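Local coordinates for periplasmic protein (Legionella pneumophila subsp. pneumophila, PDB 4FGO), which binds calcium and is probably a periplasmic cysteine proteinase of the bacterial transglutaminase-like family, at residues Ile109-Ser114 with Lys154-Phe159; Asp105-Thr110 with Met122-Tyr127. One frame throughout, in Å; residues are numbered along the deposited sequence.

Contact 1: residues Ile109-Ser114 with Lys154-Phe159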
loop_
_atom_site.group_PDB
_atom_site.type_symbol
_atom_site.label_atom_id
_atom_site.label_comp_id
_atom_site.label_asym_id
_atom_site.label_seq_id
_atom_site.Cartn_x
_atom_site.Cartn_y
_atom_site.Cartn_z
ATOM N N ILE A 109 3.648 5.584 2.685
ATOM C CA ILE A 109 3.701 5.424 1.247
ATOM C C ILE A 109 4.894 6.253 0.765
ATOM O O ILE A 109 5.014 7.408 1.127
ATOM C CB ILE A 109 2.398 5.924 0.622
ATOM C CG1 ILE A 109 1.203 5.212 1.289
ATOM C CG2 ILE A 109 2.423 5.729 -0.874
ATOM C CD1 ILE A 109 0.416 4.337 0.385
ATOM N N THR A 110 5.778 5.647 -0.018
ATOM C CA THR A 110 7.060 6.263 -0.347
ATOM C C THR A 110 7.191 6.501 -1.847
ATOM O O THR A 110 6.981 5.605 -2.656
ATOM C CB THR A 110 8.259 5.377 0.110
ATOM O OG1 THR A 110 8.272 5.277 1.542
ATOM C CG2 THR A 110 9.581 5.978 -0.353
ATOM N N TYR A 111 7.551 7.726 -2.197
ATOM C CA TYR A 111 7.838 8.097 -3.572
ATOM C C TYR A 111 9.355 8.027 -3.761
ATOM O O TYR A 111 10.102 8.773 -3.127
ATOM C CB TYR A 111 7.303 9.515 -3.818
ATOM C CG TYR A 111 7.588 10.088 -5.203
ATOM C CD1 TYR A 111 6.557 10.372 -6.093
ATOM C CD2 TYR A 111 8.889 10.368 -5.605
ATOM C CE1 TYR A 111 6.826 10.902 -7.357
ATOM C CE2 TYR A 111 9.168 10.872 -6.858
ATOM C CZ TYR A 111 8.139 11.153 -7.730
ATOM O OH TYR A 111 8.449 11.687 -8.976
ATOM N N ALA A 112 9.817 7.149 -4.638
ATOM C CA ALA A 112 11.258 6.961 -4.793
ATOM C C ALA A 112 11.730 7.111 -6.234
ATOM O O ALA A 112 10.979 6.851 -7.172
ATOM C CB ALA A 112 11.671 5.591 -4.240
ATOM N N ALA A 113 12.979 7.534 -6.410
ATOM C CA ALA A 113 13.612 7.486 -7.719
ATOM C C ALA A 113 14.161 6.080 -7.951
ATOM O O ALA A 113 14.919 5.545 -7.125
ATOM C CB ALA A 113 14.721 8.531 -7.826
ATOM N N SER A 114 13.751 5.471 -9.060
ATOM C CA SER A 114 14.167 4.116 -9.395
ATOM C C SER A 114 15.290 4.120 -10.427
ATOM O O SER A 114 15.124 4.648 -11.520
ATOM C CB SER A 114 12.987 3.318 -9.943
ATOM O OG SER A 114 13.414 2.022 -10.334
ATOM N N LYS A 154 15.914 5.336 -4.389
ATOM C CA LYS A 154 16.305 6.487 -3.588
ATOM C C LYS A 154 15.061 7.319 -3.266
ATOM O O LYS A 154 14.543 8.059 -4.129
ATOM C CB LYS A 154 17.370 7.331 -4.302
ATOM C CG LYS A 154 18.231 8.170 -3.354
ATOM C CD LYS A 154 18.151 9.670 -3.678
ATOM C CE LYS A 154 18.398 10.559 -2.448
ATOM N NZ LYS A 154 19.788 10.493 -1.904
ATOM N N PRO A 155 14.563 7.195 -2.023
ATOM C CA PRO A 155 13.336 7.877 -1.598
ATOM C C PRO A 155 13.451 9.376 -1.789
ATOM O O PRO A 155 14.544 9.914 -1.626
ATOM C CB PRO A 155 13.255 7.558 -0.099
ATOM C CG PRO A 155 14.038 6.315 0.068
ATOM C CD PRO A 155 15.159 6.403 -0.934
ATOM N N VAL A 156 12.342 10.024 -2.146
ATOM C CA VAL A 156 12.288 11.466 -2.238
ATOM C C VAL A 156 11.391 12.003 -1.144
ATOM O O VAL A 156 11.709 13.006 -0.511
ATOM C CB VAL A 156 11.753 11.930 -3.611
ATOM C CG1 VAL A 156 11.626 13.462 -3.649
ATOM C CG2 VAL A 156 12.668 11.410 -4.714
ATOM N N TYR A 157 10.258 11.346 -0.919
ATOM C CA TYR A 157 9.369 11.727 0.189
ATOM C C TYR A 157 8.430 10.591 0.575
ATOM O O TYR A 157 8.209 9.677 -0.197
ATOM C CB TYR A 157 8.572 12.994 -0.134
ATOM C CG TYR A 157 7.551 12.894 -1.261
ATOM C CD1 TYR A 157 6.256 12.444 -1.015
ATOM C CD2 TYR A 157 7.871 13.288 -2.561
ATOM C CE1 TYR A 157 5.311 12.368 -2.026
ATOM C CE2 TYR A 157 6.929 13.216 -3.587
ATOM C CZ TYR A 157 5.651 12.753 -3.311
ATOM O OH TYR A 157 4.700 12.668 -4.304
ATOM N N SER A 158 7.883 10.640 1.782
ATOM C CA SER A 158 6.971 9.590 2.196
ATOM C C SER A 158 5.825 10.221 2.916
ATOM O O SER A 158 5.954 11.314 3.435
ATOM C CB SER A 158 7.668 8.608 3.144
ATOM O OG SER A 158 8.751 8.029 2.483
ATOM N N PHE A 159 4.710 9.509 2.985
ATOM C CA PHE A 159 3.540 10.079 3.615
ATOM C C PHE A 159 2.579 9.023 4.123
ATOM O O PHE A 159 2.608 7.841 3.711
ATOM C CB PHE A 159 2.825 11.025 2.641
ATOM C CG PHE A 159 2.317 10.337 1.408
ATOM C CD1 PHE A 159 1.012 9.845 1.354
ATOM C CD2 PHE A 159 3.149 10.146 0.311
ATOM C CE1 PHE A 159 0.551 9.180 0.222
ATOM C CE2 PHE A 159 2.689 9.508 -0.832
ATOM C CZ PHE A 159 1.387 9.025 -0.875
#
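A classic beta bulge interrupts the antiparallel pairing of Ile109-Ser114 with Lys154-Phe159: Val156 and Tyr157 both face Tyr111. Tyr111 O accepts a bond from Val156 N at 2.7 Å and a weak one from Tyr157 N at 3.4 Å, while Tyr111 N donates to Tyr157 O. The register slips by one residue here, which sets Pro155 against Ala112 in a non-hydrogen-bonded pair. Past it, Ala113 and Lys154 exchange backbone bonds in both directions. Tyr157 has CG between its backbone N and carbonyl carbon (chi1 66°), and its ring lies across the neighbouring strand with Tyr111 CB 3.7 Å from the ring centroid, over the middle of one face. The two phenol planes are within 16° of parallel but displaced, with centroids 4.9 Å apart and little of one ring over the other. Val156 CB packs 3.8 Å from Tyr111 CD2. These strands are neighbours in the antiparallel sheet, and helix 86-99 packs on strand 107-114 at Ile109, through Ala90, Ile91 and Tyr94. Phe159 adopts the same first torsion as Tyr157 (62°), bringing one ring face to Ile109 CB, while Ile109 CG2 reaches Phe159 CZ at 3.5 Å. The Trp72 ring also meets Phe159, nearly parallel to it. On the face of the sheet carrying Thr110 and Ser158, the two hydroxyls hydrogen-bond, OG1 to OG, at 2.9 Å; Thr110 OG1 has a second partner in Ser125 OG.

Contact 2: residues Asp105-Thr110 with Met122-Tyr127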
loop_
_atom_site.group_PDB
_atom_site.type_symbol
_atom_site.label_atom_id
_atom_site.label_comp_id
_atom_site.label_asym_id
_atom_site.label_seq_id
_atom_site.Cartn_x
_atom_site.Cartn_y
_atom_site.Cartn_z
ATOM N N ASP A 105 1.074 4.320 12.091
ATOM C CA ASP A 105 2.290 5.124 12.074
ATOM C C ASP A 105 3.558 4.321 11.739
ATOM O O ASP A 105 4.635 4.894 11.590
ATOM C CB ASP A 105 2.444 5.901 13.392
ATOM C CG ASP A 105 2.782 4.999 14.585
ATOM O OD1 ASP A 105 3.280 5.532 15.605
ATOM O OD2 ASP A 105 2.554 3.767 14.514
ATOM N N GLN A 106 3.439 2.999 11.629
ATOM C CA GLN A 106 4.575 2.181 11.203
ATOM C C GLN A 106 4.610 2.021 9.674
ATOM O O GLN A 106 5.506 1.383 9.125
ATOM C CB GLN A 106 4.563 0.823 11.905
ATOM C CG GLN A 106 4.555 0.969 13.428
ATOM C CD GLN A 106 4.835 -0.309 14.196
ATOM O OE1 GLN A 106 5.093 -1.368 13.628
ATOM N NE2 GLN A 106 4.792 -0.204 15.511
ATOM N N LEU A 107 3.632 2.619 8.999
ATOM C CA LEU A 107 3.481 2.460 7.558
ATOM C C LEU A 107 3.468 3.811 6.842
ATOM O O LEU A 107 2.727 4.713 7.235
ATOM C CB LEU A 107 2.180 1.721 7.254
ATOM C CG LEU A 107 2.157 0.273 7.747
ATOM C CD1 LEU A 107 0.744 -0.261 7.742
ATOM C CD2 LEU A 107 3.040 -0.557 6.863
ATOM N N ARG A 108 4.289 3.934 5.799
ATOM C CA ARG A 108 4.341 5.144 4.962
ATOM C C ARG A 108 4.364 4.804 3.481
ATOM O O ARG A 108 5.025 3.865 3.066
ATOM C CB ARG A 108 5.587 5.979 5.271
ATOM C CG ARG A 108 5.580 6.572 6.644
ATOM C CD ARG A 108 6.789 7.425 6.948
ATOM N NE ARG A 108 6.804 7.649 8.392
ATOM C CZ ARG A 108 7.846 8.082 9.091
ATOM N NH1 ARG A 108 8.999 8.361 8.487
ATOM N NH2 ARG A 108 7.726 8.227 10.408
ATOM N N ILE A 109 3.648 5.584 2.685
ATOM C CA ILE A 109 3.701 5.424 1.247
ATOM C C ILE A 109 4.894 6.253 0.765
ATOM O O ILE A 109 5.014 7.408 1.127
ATOM C CB ILE A 109 2.398 5.924 0.622
ATOM C CG1 ILE A 109 1.203 5.212 1.289
ATOM C CG2 ILE A 109 2.423 5.729 -0.874
ATOM C CD1 ILE A 109 0.416 4.337 0.385
ATOM N N THR A 110 5.778 5.647 -0.018
ATOM C CA THR A 110 7.060 6.263 -0.347
ATOM C C THR A 110 7.191 6.501 -1.847
ATOM O O THR A 110 6.981 5.605 -2.656
ATOM C CB THR A 110 8.259 5.377 0.110
ATOM O OG1 THR A 110 8.272 5.277 1.542
ATOM C CG2 THR A 110 9.581 5.978 -0.353
HETATM N N MSE A 122 6.550 4.167 -6.696
HETATM C CA MSE A 122 6.013 4.185 -5.355
HETATM C C MSE A 122 6.014 2.828 -4.659
HETATM O O MSE A 122 5.645 1.830 -5.252
HETATM C CB MSE A 122 4.586 4.660 -5.366
HETATM C CG MSE A 122 4.230 5.058 -4.000
HETATM SE SE MSE A 122 4.259 7.019 -3.898
HETATM C CE MSE A 122 2.327 6.904 -4.002
ATOM N N VAL A 123 6.385 2.828 -3.386
ATOM C CA VAL A 123 6.391 1.610 -2.590
ATOM C C VAL A 123 5.722 1.865 -1.243
ATOM O O VAL A 123 5.364 3.011 -0.907
ATOM C CB VAL A 123 7.826 1.098 -2.358
ATOM C CG1 VAL A 123 8.489 0.768 -3.673
ATOM C CG2 VAL A 123 8.635 2.119 -1.582
ATOM N N LEU A 124 5.530 0.786 -0.491
ATOM C CA LEU A 124 5.102 0.896 0.892
ATOM C C LEU A 124 6.294 0.616 1.787
ATOM O O LEU A 124 6.961 -0.402 1.637
ATOM C CB LEU A 124 3.962 -0.079 1.176
ATOM C CG LEU A 124 3.405 -0.040 2.601
ATOM C CD1 LEU A 124 2.908 1.358 2.932
ATOM C CD2 LEU A 124 2.301 -1.074 2.784
ATOM N N SER A 125 6.569 1.528 2.710
ATOM C CA SER A 125 7.660 1.335 3.656
ATOM C C SER A 125 7.099 0.976 5.023
ATOM O O SER A 125 6.203 1.660 5.529
ATOM C CB SER A 125 8.504 2.614 3.779
ATOM O OG SER A 125 9.027 2.991 2.516
ATOM N N PHE A 126 7.628 -0.093 5.619
ATOM C CA PHE A 126 7.231 -0.478 6.967
ATOM C C PHE A 126 8.378 -0.230 7.930
ATOM O O PHE A 126 9.495 -0.675 7.687
ATOM C CB PHE A 126 6.837 -1.962 7.010
ATOM C CG PHE A 126 6.726 -2.518 8.411
ATOM C CD1 PHE A 126 5.672 -2.160 9.233
ATOM C CD2 PHE A 126 7.686 -3.392 8.896
ATOM C CE1 PHE A 126 5.570 -2.686 10.528
ATOM C CE2 PHE A 126 7.590 -3.923 10.194
ATOM C CZ PHE A 126 6.530 -3.555 11.000
ATOM N N TYR A 127 8.103 0.481 9.019
ATOM C CA TYR A 127 9.121 0.788 10.023
ATOM C C TYR A 127 8.915 -0.009 11.308
ATOM O O TYR A 127 8.041 0.331 12.104
ATOM C CB TYR A 127 9.109 2.283 10.368
ATOM C CG TYR A 127 9.480 3.170 9.196
ATOM C CD1 TYR A 127 8.551 3.473 8.209
ATOM C CD2 TYR A 127 10.762 3.699 9.084
ATOM C CE1 TYR A 127 8.894 4.278 7.135
ATOM C CE2 TYR A 127 11.110 4.519 8.026
ATOM C CZ TYR A 127 10.170 4.795 7.053
ATOM O OH TYR A 127 10.507 5.586 5.984
#
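The beta hairpin of strands 107-114 and 119-126 brings Asp105-Thr110 against Met122-Tyr127, in regular antiparallel register with Leu107 facing Phe126, Arg108 Ser125, Ile109 Leu124 and Thr110 Val123. Arg108 and Ser125 bond to each other in both directions, as do Thr110 and Val123, and beyond the strand end Tyr127 N still donates to Gln106 O at 2.8 Å. That same oxygen lies near the plane of the Tyr127 ring, at its edge. Over the face of this ring comes the Arg108 guanidinium, its CZ 4.7 Å from the Tyr127 centroid in a cation-pi contact, with the two planes 39° apart. The arginine chain, extended from CG to NE, passes alongside the phenol, with Arg108 CD 3.8 Å from Tyr127 CE1. Trp165 makes a second cation-pi contact with this arginine, whereas its NE is buried without a hydrogen-bond partner. On the face with Leu107 and Ile109, Leu107 CD2 approaches the edge of the Phe126 ring, and helix 86-99 covers the leucine through Tyr94 and Leu97. Selenomethionine Met122, whose side chain is about 4 Å from that of the calcium ligand Glu87, bends at both chi2 and chi3 (the latter 102°), which brings its CE tightly against Ile109 CG2, at 3.3 Å. Back on the face with Arg108, Thr110 OG1 stands beside its own backbone N (chi1 -65°) and meets Ser125 OG diagonally across the strands in a short 2.6 Å hydrogen bond.

In the fold
From the N terminus, the chain runs through helix 86-99, which delivers calcium ligands at its start, and enters strand 107-114. Contact 2 comes first, closing the short hairpin as strand 119-126 returns alongside. The chain then adds strands 135-137 and 145-146 beyond that second strand before coming back along the other edge of strand 107-114 as 153-160, where contact 1 closes the longer loop. Residues 122-127 fall inside that loop, but contact 2 begins four residues before contact 1, so the two overlap rather than nest cleanly. Both contacts share Ile109 and Thr110, giving strand 107-114 a partner on each edge, and they touch where Phe159 CZ packs against Met122 CE, 3.9 Å apart.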